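Local coordinates for protein Atp-dependent DNA ligase (Psychromonas sp., PDB 4D05) that probably seals nicks in DNA at the expense of ATP, by way of an enzyme-adenylate intermediate, as other ATP-dependent DNA ligases do, at residues N206-V210 against K240-P246; W52-P58 against T121-L126. One frame throughout, in Å; residues are numbered along the deposited sequence. Where two conformers were deposited one is given.

Contact 1: N206-V210 against K240-P246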
ATOM      1  N   ASN A 206      15.729  16.258  -2.551  1.00  6.12           N
ATOM      2  CA  ASN A 206      15.196  14.909  -2.640  1.00  8.00           C
ATOM      3  C   ASN A 206      15.573  14.227  -3.942  1.00 11.85           C
ATOM      4  O   ASN A 206      16.325  14.787  -4.774  1.00 10.43           O
ATOM      5  CB  ASN A 206      13.675  14.866  -2.375  1.00  7.78           C
ATOM      6  CG  ASN A 206      12.840  15.428  -3.521  1.00  8.16           C
ATOM      7  OD1 ASN A 206      13.352  15.747  -4.593  1.00  8.44           O
ATOM      8  ND2 ASN A 206      11.535  15.556  -3.289  1.00 11.00           N
ATOM      9  N   GLU A 207      15.080  12.999  -4.112  1.00 14.49           N
ATOM     10  CA  GLU A 207      15.519  12.195  -5.231  1.00 18.44           C
ATOM     11  C   GLU A 207      14.902  12.662  -6.561  1.00 17.46           C
ATOM     12  O   GLU A 207      15.345  12.260  -7.630  1.00 21.82           O
ATOM     13  CB  GLU A 207      15.292  10.707  -4.915  1.00 24.89           C
ATOM     14  CG  GLU A 207      15.899  10.375  -3.522  1.00 29.97           C
ATOM     15  CD  GLU A 207      16.041   8.889  -3.217  1.00 33.42           C
ATOM     16  OE1 GLU A 207      15.039   8.149  -3.324  1.00 32.27           O
ATOM     17  OE2 GLU A 207      17.171   8.469  -2.845  1.00 36.27           O
ATOM     18  N   GLU A 208      13.933  13.560  -6.501  1.00 13.26           N
ATOM     19  CA  GLU A 208      13.406  14.159  -7.726  1.00 13.44           C
ATOM     20  C   GLU A 208      14.104  15.469  -8.082  1.00 14.13           C
ATOM     21  O   GLU A 208      13.743  16.103  -9.083  1.00 15.67           O
ATOM     22  CB  GLU A 208      11.918  14.463  -7.590  1.00 17.25           C
ATOM     23  CG  GLU A 208      10.983  13.279  -7.590  1.00 20.60           C
ATOM     24  CD  GLU A 208       9.540  13.761  -7.518  1.00 25.44           C
ATOM     25  OE1 GLU A 208       8.971  14.147  -8.560  1.00 27.95           O
ATOM     26  OE2 GLU A 208       8.982  13.806  -6.419  1.00 26.78           O
ATOM     27  N   GLY A 209      15.082  15.874  -7.264  1.00 11.61           N
ATOM     28  CA  GLY A 209      15.858  17.075  -7.526  1.00 12.85           C
ATOM     29  C   GLY A 209      15.231  18.348  -6.974  1.00 12.80           C
ATOM     30  O   GLY A 209      15.619  19.459  -7.376  1.00 13.46           O
ATOM     31  N   VAL A 210      14.259  18.196  -6.069  1.00  9.09           N
ATOM     32  CA  VAL A 210      13.609  19.347  -5.471  1.00  7.43           C
ATOM     33  C   VAL A 210      14.256  19.689  -4.130  1.00  6.62           C
ATOM     34  O   VAL A 210      14.457  18.813  -3.271  1.00  7.35           O
ATOM     35  CB  VAL A 210      12.116  19.081  -5.264  1.00 10.58           C
ATOM     36  CG1 VAL A 210      11.468  20.265  -4.563  1.00 10.52           C
ATOM     37  CG2 VAL A 210      11.451  18.782  -6.611  1.00 12.15           C
ATOM     38  N   LYS A 240       1.870  16.674  -3.241  1.00 17.58           N
ATOM     39  CA  LYS A 240       2.774  17.739  -3.624  1.00 18.07           C
ATOM     40  C   LYS A 240       2.065  19.070  -3.621  1.00 21.58           C
ATOM     41  O   LYS A 240       0.846  19.153  -3.828  1.00 22.36           O
ATOM     42  CB  LYS A 240       3.304  17.497  -5.026  1.00 19.31           C
ATOM     43  CG  LYS A 240       3.985  16.159  -5.192  1.00 18.47           C
ATOM     44  CD  LYS A 240       5.318  16.156  -4.468  1.00 18.58           C
ATOM     45  CE  LYS A 240       6.093  14.862  -4.684  1.00 21.10           C
ATOM     46  NZ  LYS A 240       6.207  14.465  -6.127  1.00 20.52           N
ATOM     47  N   THR A 241       2.835  20.122  -3.393  1.00 21.59           N
ATOM     48  CA  THR A 241       2.278  21.449  -3.433  1.00 25.93           C
ATOM     49  C   THR A 241       2.857  22.064  -4.677  1.00 26.65           C
ATOM     50  O   THR A 241       3.311  21.341  -5.567  1.00 25.99           O
ATOM     51  CB  THR A 241       2.584  22.270  -2.142  1.00 29.98           C
ATOM     52  OG1 THR A 241       1.955  23.560  -2.215  1.00 36.88           O
ATOM     53  CG2 THR A 241       4.034  22.468  -1.962  1.00 26.27           C
ATOM     54  N   ASN A 242       2.799  23.386  -4.769  1.00 31.48           N
ATOM     55  CA  ASN A 242       3.361  24.074  -5.925  1.00 32.90           C
ATOM     56  C   ASN A 242       4.818  23.697  -6.068  1.00 27.75           C
ATOM     57  O   ASN A 242       5.494  23.366  -5.077  1.00 27.63           O
ATOM     58  CB  ASN A 242       3.242  25.599  -5.793  1.00 39.21           C
ATOM     59  CG  ASN A 242       1.816  26.062  -5.762  1.00 44.55           C
ATOM     60  OD1 ASN A 242       1.186  26.233  -6.811  1.00 48.47           O
ATOM     61  ND2 ASN A 242       1.279  26.254  -4.554  1.00 46.22           N
ATOM     62  N   ASN A 243       5.290  23.717  -7.304  1.00 22.86           N
ATOM     63  CA  ASN A 243       6.710  23.521  -7.572  1.00 20.65           C
ATOM     64  C   ASN A 243       7.203  22.107  -7.240  1.00 18.69           C
ATOM     65  O   ASN A 243       8.418  21.912  -7.024  1.00 18.52           O
ATOM     66  CB  ASN A 243       7.554  24.549  -6.784  1.00 21.14           C
ATOM     67  CG  ASN A 243       7.034  25.983  -6.919  1.00 21.32           C
ATOM     68  OD1 ASN A 243       6.836  26.713  -5.923  1.00 23.82           O
ATOM     69  ND2 ASN A 243       6.868  26.409  -8.132  1.00 18.26           N
ATOM     70  N   ASN A 244       6.267  21.136  -7.209  1.00 16.91           N
ATOM     71  CA  ASN A 244       6.577  19.741  -6.899  1.00 16.15           C
ATOM     72  C   ASN A 244       7.249  19.539  -5.536  1.00 14.64           C
ATOM     73  O   ASN A 244       8.072  18.625  -5.356  1.00 14.24           O
ATOM     74  CB  ASN A 244       7.464  19.115  -7.974  1.00 18.68           C
ATOM     75  CG  ASN A 244       7.393  17.601  -7.961  1.00 21.22           C
ATOM     76  OD1 ASN A 244       6.407  17.025  -7.498  1.00 23.99           O
ATOM     77  ND2 ASN A 244       8.456  16.948  -8.413  1.00 23.67           N
ATOM     78  N   ILE A 245       6.897  20.384  -4.582  1.00 12.81           N
ATOM     79  CA  ILE A 245       7.453  20.254  -3.247  1.00 12.09           C
ATOM     80  C   ILE A 245       6.595  19.274  -2.431  1.00 11.03           C
ATOM     81  O   ILE A 245       5.362  19.394  -2.408  1.00 12.01           O
ATOM     82  CB  ILE A 245       7.518  21.601  -2.557  1.00 13.90           C
ATOM     83  CG1 ILE A 245       8.439  22.529  -3.359  1.00 14.27           C
ATOM     84  CG2 ILE A 245       8.003  21.412  -1.133  1.00 15.55           C
ATOM     85  CD1 ILE A 245       8.394  24.011  -2.966  1.00 17.37           C
ATOM     86  N   PRO A 246       7.224  18.300  -1.751  1.00 10.90           N
ATOM     87  CA  PRO A 246       6.404  17.431  -0.885  1.00 10.50           C
ATOM     88  C   PRO A 246       5.618  18.234   0.149  1.00 10.69           C
ATOM     89  O   PRO A 246       6.154  19.127   0.820  1.00 10.89           O
ATOM     90  CB  PRO A 246       7.442  16.523  -0.198  1.00  9.12           C
ATOM     91  CG  PRO A 246       8.600  16.487  -1.195  1.00 10.04           C
ATOM     92  CD  PRO A 246       8.634  17.897  -1.763  1.00 10.62           C
TER
HETATM   93  O   HOH W   1       9.307  16.089  -4.939  0.98 12.55           O
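Glu208 reaches across to Lys240 and Asn244 with one carboxylate oxygen for each. Lys240, from the opposite direction, brings NZ to the syn lone pair of Glu208 OE2, a salt bridge of 2.9 Å. Asn244 comes in at about a right angle: its ND2 bonds Glu208 OE1 at 2.9 Å from above the carboxylate plane, the amide and carboxylate planes lying 74° apart. Lys240 NZ also donates to Asn244 OD1, so carboxylate, ammonium and amide form a ring of three polar bonds that fixes the amide flip. One water joins Asn206 ND2, Glu208 OE2 and Asn244 O. Beside this polar patch Val210 lays CG2 3.6 Å from Asn244 O and CG1 4.0 Å from Ile245 CG1. Asn206 makes an Asx turn: CG lies between the backbone N and the carbonyl carbon (chi1 73°), folding OD1 back over the turn to take Glu208 N and Val210 N on opposite faces of its amide plane, while ND2 lies 3.7 Å from Pro246 CG. In the OB-like domain the contact pairs the turn between strands 199-206 and 211-214 with the loop between 232-237 and 250-256; Asn206 ND2 also bonds Tyr235 OH, and Phe212 lies against Asn206, Ile245 and Pro246.

Contact 2: W52-P58 against T121-L126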
ATOM      1  N   TRP A  52      -4.219 -29.005  -1.004  1.00  5.40           N
ATOM      2  CA  TRP A  52      -5.435 -28.797  -0.217  1.00  5.04           C
ATOM      3  C   TRP A  52      -5.773 -27.313  -0.052  1.00  3.90           C
ATOM      4  O   TRP A  52      -6.932 -26.954   0.231  1.00  7.18           O
ATOM      5  CB  TRP A  52      -5.325 -29.483   1.166  1.00  5.40           C
ATOM      6  CG  TRP A  52      -4.003 -29.253   1.860  1.00  6.24           C
ATOM      7  CD1 TRP A  52      -2.924 -30.090   1.846  1.00  7.36           C
ATOM      8  CD2 TRP A  52      -3.612 -28.107   2.642  1.00  4.98           C
ATOM      9  NE1 TRP A  52      -1.907 -29.554   2.568  1.00  7.19           N
ATOM     10  CE2 TRP A  52      -2.301 -28.345   3.081  1.00  7.23           C
ATOM     11  CE3 TRP A  52      -4.255 -26.934   3.043  1.00  6.50           C
ATOM     12  CZ2 TRP A  52      -1.599 -27.440   3.878  1.00  8.12           C
ATOM     13  CZ3 TRP A  52      -3.545 -26.030   3.856  1.00  6.93           C
ATOM     14  CH2 TRP A  52      -2.246 -26.299   4.262  1.00  7.96           C
ATOM     15  N   PHE A  53      -4.785 -26.442  -0.213  1.00  4.08           N
ATOM     16  CA  PHE A  53      -5.041 -24.997  -0.100  1.00  4.39           C
ATOM     17  C   PHE A  53      -5.806 -24.483  -1.327  1.00  5.14           C
ATOM     18  O   PHE A  53      -6.732 -23.692  -1.206  1.00  5.86           O
ATOM     19  CB  PHE A  53      -3.721 -24.249   0.047  1.00  4.15           C
ATOM     20  CG  PHE A  53      -3.885 -22.777   0.322  1.00  3.87           C
ATOM     21  CD1 PHE A  53      -4.086 -22.320   1.637  1.00  3.83           C
ATOM     22  CD2 PHE A  53      -3.827 -21.849  -0.707  1.00  3.97           C
ATOM     23  CE1 PHE A  53      -4.255 -20.963   1.879  1.00  4.93           C
ATOM     24  CE2 PHE A  53      -3.994 -20.503  -0.444  1.00  4.55           C
ATOM     25  CZ  PHE A  53      -4.209 -20.069   0.845  1.00  4.77           C
ATOM     26  N   ILE A  54      -5.437 -24.971  -2.508  1.00  5.25           N
ATOM     27  CA  ILE A  54      -6.011 -24.451  -3.752  1.00  3.00           C
ATOM     28  C   ILE A  54      -7.077 -25.373  -4.364  1.00  3.42           C
ATOM     29  O   ILE A  54      -7.715 -25.007  -5.341  1.00  3.76           O
ATOM     30  CB  ILE A  54      -4.932 -24.227  -4.805  1.00  4.04           C
ATOM     31  CG1 ILE A  54      -4.280 -25.569  -5.181  1.00  7.92           C
ATOM     32  CG2 ILE A  54      -3.892 -23.157  -4.331  1.00  5.40           C
ATOM     33  CD1 ILE A  54      -3.333 -25.486  -6.399  1.00 10.28           C
ATOM     34  N   ALA A  55      -7.258 -26.566  -3.801  1.00  5.85           N
ATOM     35  CA  ALA A  55      -8.086 -27.589  -4.438  1.00  7.60           C
ATOM     36  C   ALA A  55      -9.507 -27.158  -4.813  1.00  7.30           C
ATOM     37  O   ALA A  55     -10.038 -27.595  -5.843  1.00  7.47           O
ATOM     38  CB  ALA A  55      -8.155 -28.820  -3.563  1.00 11.77           C
ATOM     39  N   SER A  56     -10.116 -26.326  -3.969  0.66  7.77           N
ATOM     40  CA  SER A  56     -11.490 -25.911  -4.181  0.66  8.95           C
ATOM     41  C   SER A  56     -11.641 -24.716  -5.129  0.66  6.52           C
ATOM     42  O   SER A  56     -12.745 -24.367  -5.526  0.66  8.06           O
ATOM     43  CB  SER A  56     -12.088 -25.519  -2.835  0.66 12.63           C
ATOM     44  OG  SER A  56     -11.433 -24.321  -2.393  0.66 14.24           O
ATOM     45  N   PHE A  57     -10.539 -24.045  -5.431  1.00  5.73           N
ATOM     46  CA  PHE A  57     -10.602 -22.764  -6.135  1.00  5.30           C
ATOM     47  C   PHE A  57     -11.224 -22.937  -7.518  1.00  4.22           C
ATOM     48  O   PHE A  57     -10.992 -23.948  -8.199  1.00  6.81           O
ATOM     49  CB  PHE A  57      -9.199 -22.149  -6.324  1.00  5.13           C
ATOM     50  CG  PHE A  57      -8.563 -21.592  -5.062  1.00  4.63           C
ATOM     51  CD1 PHE A  57      -9.113 -21.794  -3.794  1.00  5.70           C
ATOM     52  CD2 PHE A  57      -7.406 -20.860  -5.179  1.00  6.21           C
ATOM     53  CE1 PHE A  57      -8.478 -21.275  -2.660  1.00  5.03           C
ATOM     54  CE2 PHE A  57      -6.750 -20.344  -4.085  1.00  5.95           C
ATOM     55  CZ  PHE A  57      -7.289 -20.538  -2.800  1.00  6.05           C
ATOM     56  N   PRO A  58     -12.006 -21.957  -7.953  1.00  4.83           N
ATOM     57  CA  PRO A  58     -12.539 -21.943  -9.319  1.00  6.18           C
ATOM     58  C   PRO A  58     -11.418 -21.649 -10.324  1.00  4.94           C
ATOM     59  O   PRO A  58     -10.347 -21.221  -9.918  1.00  6.38           O
ATOM     60  CB  PRO A  58     -13.539 -20.792  -9.285  1.00  7.61           C
ATOM     61  CG  PRO A  58     -12.973 -19.855  -8.283  1.00  8.91           C
ATOM     62  CD  PRO A  58     -12.370 -20.741  -7.211  1.00  7.64           C
ATOM     63  N   THR A 121     -17.390 -21.505  -3.514  1.00 10.17           N
ATOM     64  CA  THR A 121     -16.209 -22.262  -3.156  1.00  9.64           C
ATOM     65  C   THR A 121     -16.289 -22.710  -1.682  1.00 10.85           C
ATOM     66  O   THR A 121     -15.919 -23.838  -1.359  1.00 11.12           O
ATOM     67  CB  THR A 121     -14.937 -21.403  -3.407  1.00  9.83           C
ATOM     68  OG1 THR A 121     -14.852 -21.076  -4.799  1.00 11.08           O
ATOM     69  CG2 THR A 121     -13.692 -22.129  -2.990  1.00 10.21           C
ATOM     70  N   ASN A 122     -16.770 -21.821  -0.808  1.00  8.63           N
ATOM     71  CA  ASN A 122     -16.999 -22.126   0.609  1.00  9.76           C
ATOM     72  C   ASN A 122     -15.784 -22.721   1.281  1.00 10.48           C
ATOM     73  O   ASN A 122     -15.867 -23.729   1.987  1.00 10.31           O
ATOM     74  CB  ASN A 122     -18.205 -23.068   0.773  1.00 14.34           C
ATOM     75  CG  ASN A 122     -18.747 -23.083   2.197  1.00 16.78           C
ATOM     76  OD1 ASN A 122     -18.701 -22.088   2.904  1.00 19.26           O
ATOM     77  ND2 ASN A 122     -19.249 -24.218   2.617  1.00 19.60           N
ATOM     78  N   SER A 123     -14.637 -22.094   1.065  1.00  8.76           N
ATOM     79  CA  SER A 123     -13.390 -22.571   1.651  1.00 10.30           C
ATOM     80  C   SER A 123     -12.816 -21.558   2.627  1.00  7.16           C
ATOM     81  O   SER A 123     -12.881 -20.352   2.364  1.00  7.81           O
ATOM     82  CB  SER A 123     -12.379 -22.809   0.546  1.00  9.11           C
ATOM     83  OG  SER A 123     -11.105 -23.053   1.059  1.00  8.10           O
ATOM     84  N   PRO A 124     -12.234 -22.034   3.742  1.00  8.21           N
ATOM     85  CA  PRO A 124     -11.537 -21.093   4.616  1.00  8.01           C
ATOM     86  C   PRO A 124     -10.395 -20.365   3.915  1.00  7.82           C
ATOM     87  O   PRO A 124     -10.012 -19.269   4.352  1.00 10.41           O
ATOM     88  CB  PRO A 124     -10.989 -21.997   5.733  1.00 10.86           C
ATOM     89  CG  PRO A 124     -10.816 -23.327   5.077  1.00 11.93           C
ATOM     90  CD  PRO A 124     -12.016 -23.429   4.172  1.00 11.63           C
ATOM     91  N   TYR A 125      -9.867 -20.937   2.835  1.00  6.65           N
ATOM     92  CA  TYR A 125      -8.642 -20.416   2.224  1.00  4.14           C
ATOM     93  C   TYR A 125      -8.916 -19.344   1.165  1.00  5.08           C
ATOM     94  O   TYR A 125      -7.985 -18.718   0.674  1.00  5.34           O
ATOM     95  CB  TYR A 125      -7.840 -21.557   1.602  1.00  3.92           C
ATOM     96  CG  TYR A 125      -7.687 -22.745   2.493  1.00  4.54           C
ATOM     97  CD1 TYR A 125      -7.135 -22.624   3.764  1.00  4.86           C
ATOM     98  CD2 TYR A 125      -8.108 -24.003   2.071  1.00  5.37           C
ATOM     99  CE1 TYR A 125      -7.018 -23.737   4.600  1.00  5.36           C
ATOM    100  CE2 TYR A 125      -8.000 -25.104   2.886  1.00  7.15           C
ATOM    101  CZ  TYR A 125      -7.454 -24.970   4.151  1.00  7.40           C
ATOM    102  OH  TYR A 125      -7.349 -26.061   4.977  1.00  8.64           O
ATOM    103  N   LEU A 126     -10.191 -19.118   0.834  1.00  3.65           N
ATOM    104  CA  LEU A 126     -10.552 -18.151  -0.219  1.00  3.87           C
ATOM    105  C   LEU A 126     -11.633 -17.228   0.299  1.00  5.10           C
ATOM    106  O   LEU A 126     -12.737 -17.668   0.676  1.00  6.59           O
ATOM    107  CB  LEU A 126     -11.042 -18.839  -1.504  1.00  5.30           C
ATOM    108  CG  LEU A 126     -11.399 -17.924  -2.680  1.00  5.54           C
ATOM    109  CD1 LEU A 126     -10.138 -17.284  -3.256  1.00  6.59           C
ATOM    110  CD2 LEU A 126     -12.132 -18.677  -3.782  1.00  5.93           C
TER
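Tyr125 is the main bump of this contact, its side chain set into a hollow formed by Phe53, Trp52 and the carbonyls of both. Its CB sits over one face of the Phe53 ring, 3.9 Å from the centroid, a CH-pi contact displaced toward the rim. The two rings then diverge, their planes inclined by 34°. With chi1 at -47°, Tyr125 CG stands beside its own backbone N, and the ring runs along the Trp52 and Phe53 carbonyls: CE2 lies 3.4 Å from Trp52 O, and CD2 faces both oxygens. At the far end Tyr125 OH passes Trp52 CE3 at 3.8 Å; the two side chains cross at about a right angle and the ring planes are inclined by 58°, neither stacked nor edge-to-face. Pro124 CG covers one face of the Tyr125 ring, over its centre, and Ser123 OG holds that turn by accepting from Tyr125 N, an ST turn.

A second hollow receives Leu126. Its CB meets Phe57 CE1 at 3.7 Å and its CD1 lies over one face of the Phe57 ring, whose opposite face carries Ile54 CA; the ring is a plate between the two. Leu126 CD2 ends against Pro58 CD, 4.0 Å away. Thr121 OG1, bonded to Leu117 O in its own helix, lies 3.5 Å from Pro58 CD. No hydrogen bond crosses the contact, which rests on fit.

Within the ligase domain, helix 51-54 and the turn after it, leading toward strand 62-67, are packed on the link from helix 107-121 to strand 126-128. Trp90 and Trp34 meet Phe53 and Phe57 edge-to-face, and Leu126 continues inward to Phe95, Ile97 and Met62.

In the fold
From the N terminus the chain lays down strands 8-11 to 39-40 before it reaches 52-58, then strand 62-67, helix 73-80, strand 94-99 and helix 107-121 before 121-126 returns to close contact 2, a loop of 62 residues within the ligase domain. The chain then runs through the rest of that domain to the OB-like domain, where contact 1 closes a shorter loop of 29 residues between 206-210 and 240-246. The two are in series, neither crossing nor nesting. The centres of contacts 1 and 2 lie about 46 Å apart. Contact 2 joins connections around the mixed sheet that includes 62-67 and 126-128; contact 1 joins two loops of the antiparallel OB-like sheet. Each ties its own domain internally.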